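Local coordinates for protein fructose-bisphosphate aldolase class I (Thermoproteus tenax, PDB 1W8S) that is a class I aldolase of the DeoC/LacD family, built as a TIM barrel and binding 1,6-di-O-phosphono-beta-D-fructofuranose in a pocket, at residues N154-R166 / I178-A190. The protein carries 2 engineered substitutions. Residues are numbered along the deposited sequence; the frame is centred on the assembly and turned at random.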
ATOM      1  N   ASN E 154      -3.125 -21.582 -20.974  1.00 15.96           N
ATOM      2  CA  ASN E 154      -2.718 -21.537 -22.375  1.00 15.61           C
ATOM      3  C   ASN E 154      -2.978 -20.125 -22.890  1.00 15.44           C
ATOM      4  O   ASN E 154      -4.108 -19.763 -23.204  1.00 14.21           O
ATOM      5  CB  ASN E 154      -3.469 -22.591 -23.171  1.00 15.52           C
ATOM      6  CG  ASN E 154      -3.196 -22.512 -24.671  1.00 16.80           C
ATOM      7  OD1 ASN E 154      -2.290 -21.810 -25.111  1.00 14.27           O
ATOM      8  ND2 ASN E 154      -4.007 -23.240 -25.462  1.00 17.51           N
ATOM      9  N   GLU E 155      -1.926 -19.317 -22.903  1.00 15.17           N
ATOM     10  CA  GLU E 155      -2.054 -17.921 -23.267  1.00 15.80           C
ATOM     11  C   GLU E 155      -2.543 -17.647 -24.699  1.00 15.12           C
ATOM     12  O   GLU E 155      -2.991 -16.540 -24.966  1.00 14.95           O
ATOM     13  CB  GLU E 155      -0.731 -17.202 -23.045  1.00 16.39           C
ATOM     14  CG  GLU E 155      -0.386 -17.076 -21.571  1.00 17.06           C
ATOM     15  CD  GLU E 155       0.918 -16.350 -21.316  1.00 18.72           C
ATOM     16  OE1 GLU E 155       1.292 -15.470 -22.102  1.00 19.09           O
ATOM     17  OE2 GLU E 155       1.556 -16.662 -20.302  1.00 18.76           O
ATOM     18  N   THR E 156      -2.431 -18.625 -25.598  1.00 14.41           N
ATOM     19  CA  THR E 156      -2.897 -18.452 -26.973  1.00 14.31           C
ATOM     20  C   THR E 156      -4.187 -19.214 -27.249  1.00 14.31           C
ATOM     21  O   THR E 156      -4.610 -19.305 -28.372  1.00 14.29           O
ATOM     22  CB  THR E 156      -1.807 -18.863 -27.986  1.00 14.07           C
ATOM     23  OG1 THR E 156      -1.419 -20.217 -27.767  1.00 14.05           O
ATOM     24  CG2 THR E 156      -0.526 -18.049 -27.807  1.00 15.87           C
ATOM     25  N   ALA E 157      -4.841 -19.732 -26.224  1.00 14.02           N
ATOM     26  CA  ALA E 157      -6.173 -20.323 -26.406  1.00 13.28           C
ATOM     27  C   ALA E 157      -7.152 -19.288 -26.947  1.00 13.35           C
ATOM     28  O   ALA E 157      -7.078 -18.135 -26.583  1.00 12.78           O
ATOM     29  CB  ALA E 157      -6.690 -20.880 -25.094  1.00 13.39           C
ATOM     30  N   PRO E 158      -8.062 -19.693 -27.829  1.00 13.65           N
ATOM     31  CA  PRO E 158      -8.998 -18.745 -28.451  1.00 14.18           C
ATOM     32  C   PRO E 158      -9.732 -17.856 -27.445  1.00 13.49           C
ATOM     33  O   PRO E 158      -9.800 -16.661 -27.630  1.00 12.79           O
ATOM     34  CB  PRO E 158      -9.978 -19.667 -29.188  1.00 14.04           C
ATOM     35  CG  PRO E 158      -9.191 -20.851 -29.538  1.00 15.03           C
ATOM     36  CD  PRO E 158      -8.271 -21.068 -28.337  1.00 14.26           C
ATOM     37  N   GLU E 159     -10.248 -18.463 -26.391  1.00 13.56           N
ATOM     38  CA  GLU E 159     -11.041 -17.768 -25.382  1.00 13.67           C
ATOM     39  C   GLU E 159     -10.199 -16.869 -24.477  1.00 12.48           C
ATOM     40  O   GLU E 159     -10.696 -15.871 -23.966  1.00 12.63           O
ATOM     41  CB  GLU E 159     -11.828 -18.803 -24.569  1.00 14.89           C
ATOM     42  CG  GLU E 159     -11.022 -19.598 -23.557  1.00 18.14           C
ATOM     43  CD  GLU E 159     -10.345 -20.857 -24.079  1.00 22.22           C
ATOM     44  OE1 GLU E 159     -10.377 -21.159 -25.307  1.00 22.18           O
ATOM     45  OE2 GLU E 159      -9.768 -21.552 -23.206  1.00 27.45           O
ATOM     46  N   ILE E 160      -8.917 -17.195 -24.311  1.00 11.69           N
ATOM     47  CA  ILE E 160      -8.015 -16.357 -23.519  1.00 11.72           C
ATOM     48  C   ILE E 160      -7.652 -15.121 -24.318  1.00 11.62           C
ATOM     49  O   ILE E 160      -7.665 -13.994 -23.805  1.00 10.57           O
ATOM     50  CB  ILE E 160      -6.738 -17.162 -23.084  1.00 12.08           C
ATOM     51  CG1 ILE E 160      -7.106 -18.340 -22.191  1.00 13.05           C
ATOM     52  CG2 ILE E 160      -5.735 -16.267 -22.404  1.00 13.66           C
ATOM     53  CD1 ILE E 160      -7.755 -17.960 -20.917  1.00 14.38           C
ATOM     54  N   VAL E 161      -7.371 -15.295 -25.612  1.00 10.56           N
ATOM     55  CA  VAL E 161      -7.016 -14.123 -26.421  1.00 11.46           C
ATOM     56  C   VAL E 161      -8.222 -13.184 -26.618  1.00 11.62           C
ATOM     57  O   VAL E 161      -8.089 -11.967 -26.558  1.00 10.75           O
ATOM     58  CB  VAL E 161      -6.398 -14.556 -27.779  1.00 11.53           C
ATOM     59  CG1 VAL E 161      -6.246 -13.406 -28.737  1.00 10.35           C
ATOM     60  CG2 VAL E 161      -5.049 -15.284 -27.547  1.00 12.12           C
ATOM     61  N   ALA E 162      -9.395 -13.741 -26.927  1.00 11.36           N
ATOM     62  CA  ALA E 162     -10.605 -12.910 -26.971  1.00 11.64           C
ATOM     63  C   ALA E 162     -10.854 -12.180 -25.627  1.00 11.31           C
ATOM     64  O   ALA E 162     -11.230 -10.999 -25.625  1.00 11.13           O
ATOM     65  CB  ALA E 162     -11.795 -13.735 -27.388  1.00 12.35           C
ATOM     66  N   TYR E 163     -10.614 -12.848 -24.499  1.00 10.50           N
ATOM     67  CA  TYR E 163     -10.776 -12.203 -23.170  1.00 10.56           C
ATOM     68  C   TYR E 163      -9.778 -11.055 -23.073  1.00 10.37           C
ATOM     69  O   TYR E 163     -10.127  -9.928 -22.684  1.00 11.87           O
ATOM     70  CB  TYR E 163     -10.621 -13.216 -22.034  1.00 10.47           C
ATOM     71  CG  TYR E 163     -11.402 -12.947 -20.733  1.00 10.55           C
ATOM     72  CD1 TYR E 163     -11.683 -13.994 -19.852  1.00 11.24           C
ATOM     73  CD2 TYR E 163     -11.846 -11.661 -20.382  1.00 10.46           C
ATOM     74  CE1 TYR E 163     -12.390 -13.770 -18.648  1.00 12.52           C
ATOM     75  CE2 TYR E 163     -12.561 -11.430 -19.194  1.00 12.45           C
ATOM     76  CZ  TYR E 163     -12.825 -12.471 -18.329  1.00 10.32           C
ATOM     77  OH  TYR E 163     -13.513 -12.222 -17.144  1.00 13.83           O
ATOM     78  N   ALA E 164      -8.552 -11.300 -23.510  1.00 10.45           N
ATOM     79  CA  ALA E 164      -7.509 -10.299 -23.420  1.00 10.75           C
ATOM     80  C   ALA E 164      -7.956  -9.041 -24.164  1.00 11.62           C
ATOM     81  O   ALA E 164      -7.810  -7.926 -23.685  1.00 12.75           O
ATOM     82  CB  ALA E 164      -6.237 -10.829 -24.009  1.00 10.86           C
ATOM     83  N   ALA E 165      -8.484  -9.245 -25.357  1.00 10.92           N
ATOM     84  CA  ALA E 165      -8.884  -8.165 -26.226  1.00 11.95           C
ATOM     85  C   ALA E 165     -10.051  -7.396 -25.606  1.00 11.69           C
ATOM     86  O   ALA E 165     -10.071  -6.162 -25.607  1.00 11.94           O
ATOM     87  CB  ALA E 165      -9.281  -8.726 -27.584  1.00 12.24           C
ATOM     88  N   ARG E 166     -11.023  -8.115 -25.074  1.00 11.87           N
ATOM     89  CA  ARG E 166     -12.224  -7.447 -24.579  1.00 11.98           C
ATOM     90  C   ARG E 166     -11.814  -6.608 -23.349  1.00 12.37           C
ATOM     91  O   ARG E 166     -12.288  -5.483 -23.192  1.00 11.91           O
ATOM     92  CB  ARG E 166     -13.342  -8.416 -24.205  1.00 12.12           C
ATOM     93  CG  ARG E 166     -14.642  -7.702 -23.796  1.00 11.50           C
ATOM     94  CD  ARG E 166     -15.095  -6.623 -24.766  1.00 13.55           C
ATOM     95  NE  ARG E 166     -16.452  -6.174 -24.485  1.00 13.99           N
ATOM     96  CZ  ARG E 166     -17.428  -6.066 -25.386  1.00 13.91           C
ATOM     97  NH1 ARG E 166     -17.236  -6.343 -26.680  1.00 14.97           N
ATOM     98  NH2 ARG E 166     -18.615  -5.680 -24.996  1.00 13.27           N
ATOM     99  N   ILE E 178      -2.137  -7.943 -28.449  1.00 12.39           N
ATOM    100  CA  ILE E 178      -2.515  -9.245 -27.898  1.00 12.99           C
ATOM    101  C   ILE E 178      -1.803 -10.355 -28.673  1.00 13.32           C
ATOM    102  O   ILE E 178      -1.298 -10.116 -29.767  1.00 13.78           O
ATOM    103  CB  ILE E 178      -4.049  -9.473 -27.947  1.00 12.86           C
ATOM    104  CG1 ILE E 178      -4.549  -9.533 -29.395  1.00 12.90           C
ATOM    105  CG2 ILE E 178      -4.787  -8.406 -27.135  1.00 12.12           C
ATOM    106  CD1 ILE E 178      -6.009  -9.792 -29.513  1.00 13.67           C
ATOM    107  N   LYS E 179      -1.785 -11.555 -28.104  1.00 14.15           N
ATOM    108  CA  LYS E 179      -1.153 -12.722 -28.724  1.00 13.83           C
ATOM    109  C   LYS E 179      -2.047 -13.326 -29.801  1.00 13.82           C
ATOM    110  O   LYS E 179      -3.266 -13.299 -29.715  1.00 13.51           O
ATOM    111  CB  LYS E 179      -0.833 -13.790 -27.642  1.00 13.72           C
ATOM    112  CG  LYS E 179       0.250 -13.287 -26.640  1.00 17.34           C
ATOM    113  CD  LYS E 179       0.860 -14.388 -25.757  1.00 18.93           C
ATOM    114  CE  LYS E 179       2.160 -13.871 -25.121  1.00 20.74           C
ATOM    115  NZ  LYS E 179       2.874 -14.852 -24.227  1.00 24.12           N
ATOM    116  N   TYR E 180      -1.415 -13.899 -30.811  1.00 13.98           N
ATOM    117  CA  TYR E 180      -2.105 -14.593 -31.872  1.00 13.93           C
ATOM    118  C   TYR E 180      -2.566 -15.973 -31.396  1.00 13.76           C
ATOM    119  O   TYR E 180      -1.839 -16.660 -30.667  1.00 13.60           O
ATOM    120  CB  TYR E 180      -1.140 -14.736 -33.071  1.00 14.37           C
ATOM    121  CG  TYR E 180      -1.768 -15.259 -34.334  1.00 13.23           C
ATOM    122  CD1 TYR E 180      -2.996 -14.781 -34.781  1.00 13.97           C
ATOM    123  CD2 TYR E 180      -1.117 -16.212 -35.115  1.00 14.93           C
ATOM    124  CE1 TYR E 180      -3.581 -15.255 -35.938  1.00 13.81           C
ATOM    125  CE2 TYR E 180      -1.708 -16.696 -36.293  1.00 12.75           C
ATOM    126  CZ  TYR E 180      -2.943 -16.209 -36.692  1.00 13.74           C
ATOM    127  OH  TYR E 180      -3.544 -16.672 -37.853  1.00 12.29           O
ATOM    128  N   THR E 181      -3.775 -16.372 -31.814  1.00 14.03           N
ATOM    129  CA  THR E 181      -4.304 -17.702 -31.521  1.00 14.10           C
ATOM    130  C   THR E 181      -3.731 -18.812 -32.411  1.00 15.04           C
ATOM    131  O   THR E 181      -3.911 -19.997 -32.113  1.00 14.94           O
ATOM    132  CB  THR E 181      -5.837 -17.718 -31.670  1.00 14.96           C
ATOM    133  OG1 THR E 181      -6.227 -17.217 -32.981  1.00 12.62           O
ATOM    134  CG2 THR E 181      -6.475 -16.787 -30.605  1.00 13.57           C
ATOM    135  N   GLY E 182      -3.092 -18.443 -33.523  1.00 15.37           N
ATOM    136  CA  GLY E 182      -2.578 -19.431 -34.469  1.00 16.16           C
ATOM    137  C   GLY E 182      -3.502 -19.718 -35.649  1.00 16.88           C
ATOM    138  O   GLY E 182      -3.189 -20.552 -36.499  1.00 16.25           O
ATOM    139  N   ASP E 183      -4.643 -19.041 -35.705  1.00 17.56           N
ATOM    140  CA  ASP E 183      -5.545 -19.183 -36.834  1.00 18.30           C
ATOM    141  C   ASP E 183      -6.501 -17.998 -36.969  1.00 18.13           C
ATOM    142  O   ASP E 183      -6.943 -17.415 -35.970  1.00 17.44           O
ATOM    143  CB  ASP E 183      -6.308 -20.508 -36.789  1.00 19.25           C
ATOM    144  CG  ASP E 183      -7.555 -20.436 -35.955  1.00 20.86           C
ATOM    145  OD1 ASP E 183      -7.429 -20.640 -34.726  1.00 23.86           O
ATOM    146  OD2 ASP E 183      -8.688 -20.201 -36.449  1.00 20.55           O
ATOM    147  N   PRO E 184      -6.788 -17.620 -38.210  1.00 17.85           N
ATOM    148  CA  PRO E 184      -7.584 -16.418 -38.458  1.00 17.78           C
ATOM    149  C   PRO E 184      -9.021 -16.486 -37.977  1.00 17.16           C
ATOM    150  O   PRO E 184      -9.541 -15.434 -37.634  1.00 16.62           O
ATOM    151  CB  PRO E 184      -7.518 -16.244 -39.990  1.00 17.90           C
ATOM    152  CG  PRO E 184      -7.099 -17.566 -40.541  1.00 18.90           C
ATOM    153  CD  PRO E 184      -6.317 -18.245 -39.462  1.00 18.22           C
ATOM    154  N   LYS E 185      -9.652 -17.649 -37.941  1.00 16.57           N
ATOM    155  CA  LYS E 185     -11.051 -17.695 -37.495  1.00 17.50           C
ATOM    156  C   LYS E 185     -11.164 -17.288 -36.010  1.00 16.51           C
ATOM    157  O   LYS E 185     -11.954 -16.395 -35.669  1.00 15.81           O
ATOM    158  CB  LYS E 185     -11.696 -19.057 -37.781  1.00 18.79           C
ATOM    159  CG  LYS E 185     -13.024 -19.346 -37.018  1.00 22.67           C
ATOM    160  CD  LYS E 185     -14.238 -18.640 -37.594  1.00 27.39           C
ATOM    161  CE  LYS E 185     -15.218 -19.638 -38.233  1.00 30.83           C
ATOM    162  NZ  LYS E 185     -15.831 -20.580 -37.220  1.00 33.39           N
ATOM    163  N   THR E 186     -10.349 -17.904 -35.146  1.00 15.05           N
ATOM    164  CA  THR E 186     -10.433 -17.650 -33.720  1.00 14.47           C
ATOM    165  C   THR E 186      -9.903 -16.275 -33.422  1.00 13.57           C
ATOM    166  O   THR E 186     -10.385 -15.603 -32.520  1.00 14.04           O
ATOM    167  CB  THR E 186      -9.676 -18.717 -32.877  1.00 14.11           C
ATOM    168  OG1 THR E 186      -8.310 -18.782 -33.287  1.00 12.70           O
ATOM    169  CG2 THR E 186     -10.237 -20.105 -33.125  1.00 15.97           C
ATOM    170  N   PHE E 187      -8.902 -15.831 -34.172  1.00 13.35           N
ATOM    171  CA  PHE E 187      -8.378 -14.486 -33.971  1.00 13.63           C
ATOM    172  C   PHE E 187      -9.362 -13.396 -34.433  1.00 13.48           C
ATOM    173  O   PHE E 187      -9.409 -12.320 -33.855  1.00 13.22           O
ATOM    174  CB  PHE E 187      -7.049 -14.309 -34.671  1.00 13.70           C
ATOM    175  CG  PHE E 187      -6.245 -13.165 -34.123  1.00 13.82           C
ATOM    176  CD1 PHE E 187      -5.820 -13.181 -32.785  1.00 14.26           C
ATOM    177  CD2 PHE E 187      -5.926 -12.081 -34.904  1.00 14.70           C
ATOM    178  CE1 PHE E 187      -5.052 -12.145 -32.270  1.00 11.50           C
ATOM    179  CE2 PHE E 187      -5.176 -11.044 -34.384  1.00 15.43           C
ATOM    180  CZ  PHE E 187      -4.739 -11.083 -33.063  1.00 15.13           C
ATOM    181  N   SER E 188     -10.165 -13.671 -35.467  1.00 13.44           N
ATOM    182  CA  SER E 188     -11.188 -12.699 -35.901  1.00 13.79           C
ATOM    183  C   SER E 188     -12.260 -12.464 -34.819  1.00 13.97           C
ATOM    184  O   SER E 188     -12.849 -11.393 -34.780  1.00 14.72           O
ATOM    185  CB  SER E 188     -11.856 -13.152 -37.206  1.00 14.05           C
ATOM    186  OG  SER E 188     -12.558 -14.332 -36.960  1.00 15.89           O
ATOM    187  N   TRP E 189     -12.538 -13.460 -33.969  1.00 13.83           N
ATOM    188  CA  TRP E 189     -13.455 -13.275 -32.834  1.00 13.82           C
ATOM    189  C   TRP E 189     -12.842 -12.282 -31.808  1.00 13.64           C
ATOM    190  O   TRP E 189     -13.530 -11.428 -31.258  1.00 12.90           O
ATOM    191  CB  TRP E 189     -13.778 -14.614 -32.147  1.00 14.05           C
ATOM    192  CG  TRP E 189     -14.639 -14.506 -30.888  1.00 14.62           C
ATOM    193  CD1 TRP E 189     -14.312 -14.927 -29.621  1.00 16.43           C
ATOM    194  CD2 TRP E 189     -15.962 -13.974 -30.794  1.00 15.49           C
ATOM    195  NE1 TRP E 189     -15.337 -14.649 -28.745  1.00 15.80           N
ATOM    196  CE2 TRP E 189     -16.369 -14.076 -29.443  1.00 16.36           C
ATOM    197  CE3 TRP E 189     -16.855 -13.419 -31.719  1.00 17.71           C
ATOM    198  CZ2 TRP E 189     -17.618 -13.643 -29.001  1.00 14.70           C
ATOM    199  CZ3 TRP E 189     -18.103 -12.992 -31.274  1.00 18.29           C
ATOM    200  CH2 TRP E 189     -18.469 -13.105 -29.931  1.00 16.95           C
ATOM    201  N   ALA E 190     -11.552 -12.414 -31.543  1.00 14.01           N
ATOM    202  CA  ALA E 190     -10.848 -11.452 -30.694  1.00 13.57           C
ATOM    203  C   ALA E 190     -10.913 -10.033 -31.234  1.00 13.74           C
ATOM    204  O   ALA E 190     -11.205  -9.079 -30.510  1.00 14.03           O
ATOM    205  CB  ALA E 190      -9.394 -11.886 -30.531  1.00 14.05           C
TER
HETATM  206  O   HOH W   1     -11.221 -16.282 -29.937  1.00 28.01           O
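Helix packing on the outside of a TIM barrel, where Val161 and Ala162 of helix 158-171 meet Ile178 and Ala190, is joined at the pocket end by a salt bridge between Glu155 and Lys179. Strand 175-179 ends the beta-alpha-beta unit containing the first helix and leads through the loop 180-183 into helix 184-193; the axes of segments 158-166 and 184-190 come within 8.5 Å and cross at -26°. Small residues permit this closeness: the CB of Ala190 rests 3.9 Å from the CA of Ala162, while Ala165 CB packs on Ile178 CD1. Val161 fills the angle between strand and helix. With CG1 anti to the backbone N (chi1 170°), that methyl meets Ile178 CD1 at 3.7 Å, reaches the Phe187 ring and Ala190 CB, and lies against the buried Lys179 O, which has no hydrogen-bond partner in the model; Val161 CB touches Thr181 CG2. Ala162 CB packs against Trp189 CD1, and Trp189 also packs on Met35 of a neighbouring subunit. Nearer the helix starts, the Pro158 ring lies against the CG2 methyl of Thr186, whose backbone N and hydroxyl are both held by the N-cap Asp183; the hydroxyl also accepts from Thr181 OG1. One water donates to Pro158 O and Thr186 O. Extended Lys179 carries its ammonium to a phosphate oxygen of the bound ligand and to Glu155, whose other oxygen pairs with Arg148; Lys179 NZ meets Glu155 OE1 at 2.7 Å, on the syn side and 33° out of the carboxylate plane.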